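Local coordinates for protein enoyl-CoA hydratase (Mycobacterium avium subsp. paratuberculosis, PDB 4LK5) that probably catalyses the addition of water to the double bond of enoyl-CoA thioesters, at residues C[63-66]-C[67-71]; C[113-116]-C[117-121]. One frame throughout, in Å; residues are numbered along the deposited sequence.

How the contacts relate
Contact 1 and contact 2 are each a single run of helix, 63-71 within helix 61-76 and 113-121 within helix 113-127, and their centres lie about 10 Å apart. Contact 1 is largely buried, and small or aliphatic residues dominate it; contact 2 is partly buried and carries more charge. The two helices pack directly on each other: Ile-64 meets Ile-118 and Ile-67 meets Leu-121, while toward the solvent side Asp-69 forms a salt bridge with Arg-120, and Thr-65 is probably hydrogen-bonded to Glu-117. Helix 61-76 also covers strand 82-87, whereas helix 113-127 reaches on to helices 143-150 and 254-269.

Contact 1: C[63-66]-C[67-71]; sequences VITG and IADAM
Ile-67 lays its CD1 methyl obliquely across the side chain of Val-63, one helical turn back, and meets CG1 of that valine at 3.9 Å. Both belong to helix 61-76, the crossover helix of the beta-alpha-beta unit formed with strands 45-50 and 82-87 in the crotonase-like fold. With CG1 of Ile-67 placed beside its own backbone N (chi1 -63°), the longer branch runs back along the helix, and CD1 comes within 3.4 Å of Val-63 O. That oxygen is already the acceptor for Ile-67 N, so the methyl lies against a carbonyl engaged in the helix ladder. Beta-branched aliphatic residues suit this buried surface, filling it without adding a polar group.

On another face, Thr-65 and Asp-69 lie side by side and point the same way. The threonine turns its CG2 methyl, anti to the backbone N, to the aspartate, resting 3.6 Å from Asp-69 OD2, while its hydroxyl is bonded to Val-61 O and Glu-117 of helix 113-127. Asp-69 OD1 forms a salt bridge with Arg-120 of that helix, an ionic partner that suits an acid at this exposed position.

Gly-66 and Ala-70 keep a third strip of the turn slim, and Ala-68 does the same where Arg-120 packs over it. The four successive i to i+4 backbone bonds include a nearly straight one from Ala-70 N to Gly-66 O, 2.8 Å and 171°.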
ATOM      1  N   VAL C  63       1.585   4.012 -32.630  1.00 50.42           N
ATOM      2  CA  VAL C  63       2.461   4.602 -31.614  1.00 51.81           C
ATOM      3  C   VAL C  63       2.604   3.780 -30.326  1.00 49.46           C
ATOM      4  O   VAL C  63       3.716   3.655 -29.799  1.00 53.71           O
ATOM      5  CB  VAL C  63       2.020   6.046 -31.284  1.00 54.08           C
ATOM      6  CG1 VAL C  63       2.433   6.468 -29.888  1.00 53.45           C
ATOM      7  CG2 VAL C  63       2.618   7.005 -32.302  1.00 56.28           C
ATOM      8  N   ILE C  64       1.496   3.242 -29.823  1.00 43.82           N
ATOM      9  CA  ILE C  64       1.531   2.330 -28.689  1.00 43.80           C
ATOM     10  C   ILE C  64       2.414   1.151 -29.063  1.00 42.28           C
ATOM     11  O   ILE C  64       3.255   0.736 -28.269  1.00 43.35           O
ATOM     12  CB  ILE C  64       0.113   1.838 -28.281  1.00 46.96           C
ATOM     13  CG1 ILE C  64      -0.638   2.903 -27.496  1.00 51.49           C
ATOM     14  CG2 ILE C  64       0.173   0.619 -27.375  1.00 51.36           C
ATOM     15  CD1 ILE C  64      -2.153   2.727 -27.526  1.00 53.72           C
ATOM     16  N   THR C  65       2.208   0.594 -30.255  1.00 43.13           N
ATOM     17  CA  THR C  65       3.075  -0.483 -30.775  1.00 44.93           C
ATOM     18  C   THR C  65       4.551  -0.087 -30.788  1.00 42.90           C
ATOM     19  O   THR C  65       5.429  -0.922 -30.574  1.00 42.46           O
ATOM     20  CB  THR C  65       2.623  -0.931 -32.191  1.00 46.32           C
ATOM     21  OG1 THR C  65       1.297  -1.487 -32.100  1.00 47.26           O
ATOM     22  CG2 THR C  65       3.629  -1.991 -32.826  1.00 43.21           C
ATOM     23  N   GLY C  66       4.810   1.203 -30.982  1.00 45.39           N
ATOM     24  CA  GLY C  66       6.171   1.699 -31.079  1.00 48.83           C
ATOM     25  C   GLY C  66       6.918   1.723 -29.765  1.00 50.43           C
ATOM     26  O   GLY C  66       8.069   1.276 -29.689  1.00 57.91           O
ATOM     27  N   ILE C  67       6.263   2.267 -28.736  1.00 49.67           N
ATOM     28  CA  ILE C  67       6.821   2.359 -27.375  1.00 44.72           C
ATOM     29  C   ILE C  67       7.040   0.933 -26.875  1.00 43.11           C
ATOM     30  O   ILE C  67       8.103   0.588 -26.373  1.00 42.83           O
ATOM     31  CB  ILE C  67       5.837   3.096 -26.426  1.00 45.01           C
ATOM     32  CG1 ILE C  67       5.613   4.539 -26.867  1.00 41.63           C
ATOM     33  CG2 ILE C  67       6.313   3.093 -24.975  1.00 43.72           C
ATOM     34  CD1 ILE C  67       4.175   4.945 -26.705  1.00 42.80           C
ATOM     35  N   ALA C  68       6.028   0.092 -27.049  1.00 43.03           N
ATOM     36  CA  ALA C  68       6.179  -1.306 -26.738  1.00 46.21           C
ATOM     37  C   ALA C  68       7.431  -1.878 -27.398  1.00 42.94           C
ATOM     38  O   ALA C  68       8.273  -2.415 -26.698  1.00 46.50           O
ATOM     39  CB  ALA C  68       4.923  -2.086 -27.116  1.00 49.87           C
ATOM     40  N   ASP C  69       7.598  -1.700 -28.713  1.00 44.05           N
ATOM     41  CA  ASP C  69       8.761  -2.292 -29.446  1.00 45.36           C
ATOM     42  C   ASP C  69      10.074  -1.731 -28.931  1.00 42.29           C
ATOM     43  O   ASP C  69      11.047  -2.447 -28.673  1.00 44.85           O
ATOM     44  CB  ASP C  69       8.668  -2.023 -30.972  1.00 51.63           C
ATOM     45  CG  ASP C  69       7.556  -2.847 -31.687  1.00 53.14           C
ATOM     46  OD1 ASP C  69       7.024  -3.820 -31.122  1.00 59.92           O
ATOM     47  OD2 ASP C  69       7.218  -2.527 -32.840  1.00 51.36           O
ATOM     48  N   ALA C  70      10.095  -0.416 -28.803  1.00 41.56           N
ATOM     49  CA  ALA C  70      11.204   0.300 -28.192  1.00 41.75           C
ATOM     50  C   ALA C  70      11.556  -0.190 -26.756  1.00 45.30           C
ATOM     51  O   ALA C  70      12.759  -0.341 -26.401  1.00 44.21           O
ATOM     52  CB  ALA C  70      10.865   1.790 -28.174  1.00 41.62           C
HETATM   53  N   MSE C  71      10.541  -0.440 -25.921  1.00 41.09           N
HETATM   54  CA  MSE C  71      10.850  -0.938 -24.572  1.00 44.19           C
HETATM   55  C   MSE C  71      11.432  -2.338 -24.677  1.00 43.11           C
HETATM   56  O   MSE C  71      12.427  -2.655 -24.031  1.00 39.05           O
HETATM   57  CB  MSE C  71       9.649  -0.919 -23.639  1.00 44.32           C
HETATM   58  CG  MSE C  71       9.146   0.487 -23.414  1.00 44.39           C
HETATM   59 SE   MSE C  71      10.509   1.534 -22.472  1.00 45.02          SE
HETATM   60  CE  MSE C  71       9.739   3.265 -22.918  1.00 42.54           C
TER

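Contact 2: C[113-116]-C[117-121]; sequences EIIL and EINRL
Ile-115 and Asn-119 lie alongside each other, pointing the same way from successive turns of helix 113-127. The CG2 methyl of Ile-115 stands about equally far from both ends of the asparagine amide, 4.1 Å from ND2 and 4.1 Å from OD1, a loose van der Waals contact between a methyl and a flat polar group. The amide is turned back over the preceding turn by a chi1 of -69°, which sets Asn-119 CG close to Ile-115 O. That carbonyl accepts the backbone N-H of Asn-119, while ND2 makes a weak bond to Leu-258 O. The weak bond gives the buried amide nitrogen a partner, which helps to accommodate an asparagine here, and Ile-115 gives an apolar surface to Phe-262, Gln-265 and Leu-269 of helix 254-269.

Ile-118 is also folded back. Its CG1 lies beside its own backbone N and is modelled close to Ile-114 O, the acceptor of Ile-118 N, while the side chain packs on Ile-64 and Val-143.

The charged side is built differently. Glu-117 carries its CG past Glu-113 O, then bends at chi2 (-73°) to bring OE1 to Arg-120. NH1 of the arginine meets it at 2.9 Å on the syn side, lying 33° out of the carboxylate plane, although the acid is nearly in the plane of the guanidinium. NH2 of Arg-120 makes a further salt bridge to Glu-72, besides its link to Asp-69. The positive charge of Arg-120 probably eases the crowding of acids here, where Glu-113 OE2 and Glu-117 OE2 are 4.9 Å apart. Such division into apolar and charged faces is typical of an amphipathic helix, here one packed between neighbouring helices of the crotonase-like fold.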
ATOM      1  N   GLU C 113      -6.924  -4.946 -30.548  1.00 62.45           N
ATOM      2  CA  GLU C 113      -5.468  -4.930 -30.521  1.00 57.77           C
ATOM      3  C   GLU C 113      -4.899  -3.797 -29.620  1.00 51.64           C
ATOM      4  O   GLU C 113      -3.813  -3.937 -29.071  1.00 47.03           O
ATOM      5  CB  GLU C 113      -4.921  -4.807 -31.980  1.00 64.37           C
ATOM      6  CG  GLU C 113      -3.561  -5.474 -32.244  1.00 70.25           C
ATOM      7  CD  GLU C 113      -2.828  -5.017 -33.530  1.00 81.29           C
ATOM      8  OE1 GLU C 113      -3.288  -4.104 -34.275  1.00 77.97           O
ATOM      9  OE2 GLU C 113      -1.744  -5.590 -33.802  1.00 84.65           O
ATOM     10  N   ILE C 114      -5.610  -2.678 -29.493  1.00 49.72           N
ATOM     11  CA  ILE C 114      -5.148  -1.557 -28.653  1.00 51.48           C
ATOM     12  C   ILE C 114      -4.750  -2.118 -27.282  1.00 47.72           C
ATOM     13  O   ILE C 114      -3.662  -1.872 -26.768  1.00 38.68           O
ATOM     14  CB  ILE C 114      -6.222  -0.463 -28.355  1.00 56.14           C
ATOM     15  CG1 ILE C 114      -7.423  -0.538 -29.300  1.00 71.68           C
ATOM     16  CG2 ILE C 114      -5.602   0.930 -28.361  1.00 53.78           C
ATOM     17  CD1 ILE C 114      -8.448   0.577 -29.116  1.00 78.11           C
ATOM     18  N   ILE C 115      -5.641  -2.907 -26.711  1.00 43.65           N
ATOM     19  CA  ILE C 115      -5.427  -3.390 -25.364  1.00 44.78           C
ATOM     20  C   ILE C 115      -4.267  -4.375 -25.265  1.00 44.58           C
ATOM     21  O   ILE C 115      -3.453  -4.294 -24.333  1.00 48.66           O
ATOM     22  CB  ILE C 115      -6.684  -4.045 -24.805  1.00 40.05           C
ATOM     23  CG1 ILE C 115      -7.841  -3.050 -24.889  1.00 41.56           C
ATOM     24  CG2 ILE C 115      -6.443  -4.440 -23.352  1.00 40.24           C
ATOM     25  CD1 ILE C 115      -9.203  -3.695 -24.915  1.00 40.90           C
ATOM     26  N   LEU C 116      -4.211  -5.304 -26.215  1.00 41.90           N
ATOM     27  CA  LEU C 116      -3.119  -6.282 -26.274  1.00 41.39           C
ATOM     28  C   LEU C 116      -1.774  -5.589 -26.328  1.00 38.62           C
ATOM     29  O   LEU C 116      -0.797  -6.105 -25.834  1.00 43.01           O
ATOM     30  CB  LEU C 116      -3.250  -7.174 -27.514  1.00 43.77           C
ATOM     31  CG  LEU C 116      -3.741  -8.627 -27.496  1.00 45.54           C
ATOM     32  CD1 LEU C 116      -4.713  -8.912 -26.365  1.00 47.58           C
ATOM     33  CD2 LEU C 116      -4.364  -8.972 -28.862  1.00 49.66           C
ATOM     34  N   GLU C 117      -1.724  -4.430 -26.953  1.00 37.37           N
ATOM     35  CA  GLU C 117      -0.475  -3.758 -27.151  1.00 41.11           C
ATOM     36  C   GLU C 117      -0.158  -2.867 -25.963  1.00 41.20           C
ATOM     37  O   GLU C 117       1.032  -2.700 -25.615  1.00 34.53           O
ATOM     38  CB  GLU C 117      -0.498  -2.942 -28.446  1.00 43.88           C
ATOM     39  CG  GLU C 117      -0.589  -3.788 -29.699  1.00 48.85           C
ATOM     40  CD  GLU C 117       0.703  -4.502 -30.003  1.00 55.98           C
ATOM     41  OE1 GLU C 117       1.594  -3.858 -30.606  1.00 67.19           O
ATOM     42  OE2 GLU C 117       0.831  -5.701 -29.651  1.00 54.99           O
ATOM     43  N   ILE C 118      -1.210  -2.278 -25.368  1.00 40.86           N
ATOM     44  CA  ILE C 118      -1.070  -1.595 -24.087  1.00 39.82           C
ATOM     45  C   ILE C 118      -0.393  -2.584 -23.153  1.00 40.50           C
ATOM     46  O   ILE C 118       0.589  -2.253 -22.466  1.00 37.53           O
ATOM     47  CB  ILE C 118      -2.401  -1.277 -23.408  1.00 45.01           C
ATOM     48  CG1 ILE C 118      -3.284  -0.339 -24.220  1.00 47.91           C
ATOM     49  CG2 ILE C 118      -2.157  -0.674 -22.029  1.00 46.88           C
ATOM     50  CD1 ILE C 118      -2.635   0.942 -24.615  1.00 50.97           C
ATOM     51  N   ASN C 119      -0.936  -3.804 -23.129  1.00 39.36           N
ATOM     52  CA  ASN C 119      -0.446  -4.828 -22.218  1.00 39.75           C
ATOM     53  C   ASN C 119       1.009  -5.141 -22.532  1.00 40.09           C
ATOM     54  O   ASN C 119       1.835  -5.174 -21.634  1.00 42.56           O
ATOM     55  CB  ASN C 119      -1.358  -6.072 -22.232  1.00 35.94           C
ATOM     56  CG  ASN C 119      -2.732  -5.802 -21.597  1.00 36.91           C
ATOM     57  OD1 ASN C 119      -3.002  -4.706 -21.094  1.00 37.47           O
ATOM     58  ND2 ASN C 119      -3.601  -6.797 -21.613  1.00 33.99           N
ATOM     59  N   ARG C 120       1.330  -5.321 -23.807  1.00 40.88           N
ATOM     60  CA  ARG C 120       2.711  -5.539 -24.220  1.00 42.46           C
ATOM     61  C   ARG C 120       3.592  -4.434 -23.695  1.00 35.56           C
ATOM     62  O   ARG C 120       4.639  -4.688 -23.145  1.00 37.61           O
ATOM     63  CB  ARG C 120       2.855  -5.548 -25.751  1.00 46.30           C
ATOM     64  CG  ARG C 120       3.122  -6.888 -26.404  1.00 47.40           C
ATOM     65  CD  ARG C 120       3.200  -6.749 -27.936  1.00 47.18           C
ATOM     66  NE  ARG C 120       4.574  -6.461 -28.283  1.00 48.63           N
ATOM     67  CZ  ARG C 120       5.022  -5.476 -29.056  1.00 45.60           C
ATOM     68  NH1 ARG C 120       4.214  -4.617 -29.717  1.00 39.85           N
ATOM     69  NH2 ARG C 120       6.343  -5.399 -29.181  1.00 47.06           N
ATOM     70  N   LEU C 121       3.180  -3.201 -23.910  1.00 34.69           N
ATOM     71  CA  LEU C 121       3.974  -2.055 -23.478  1.00 37.68           C
ATOM     72  C   LEU C 121       4.257  -2.152 -21.972  1.00 37.83           C
ATOM     73  O   LEU C 121       5.423  -2.193 -21.546  1.00 37.66           O
ATOM     74  CB  LEU C 121       3.256  -0.755 -23.824  1.00 41.69           C
ATOM     75  CG  LEU C 121       3.657   0.554 -23.132  1.00 43.19           C
ATOM     76  CD1 LEU C 121       5.138   0.671 -22.908  1.00 44.73           C
ATOM     77  CD2 LEU C 121       3.157   1.706 -23.986  1.00 46.89           C
TER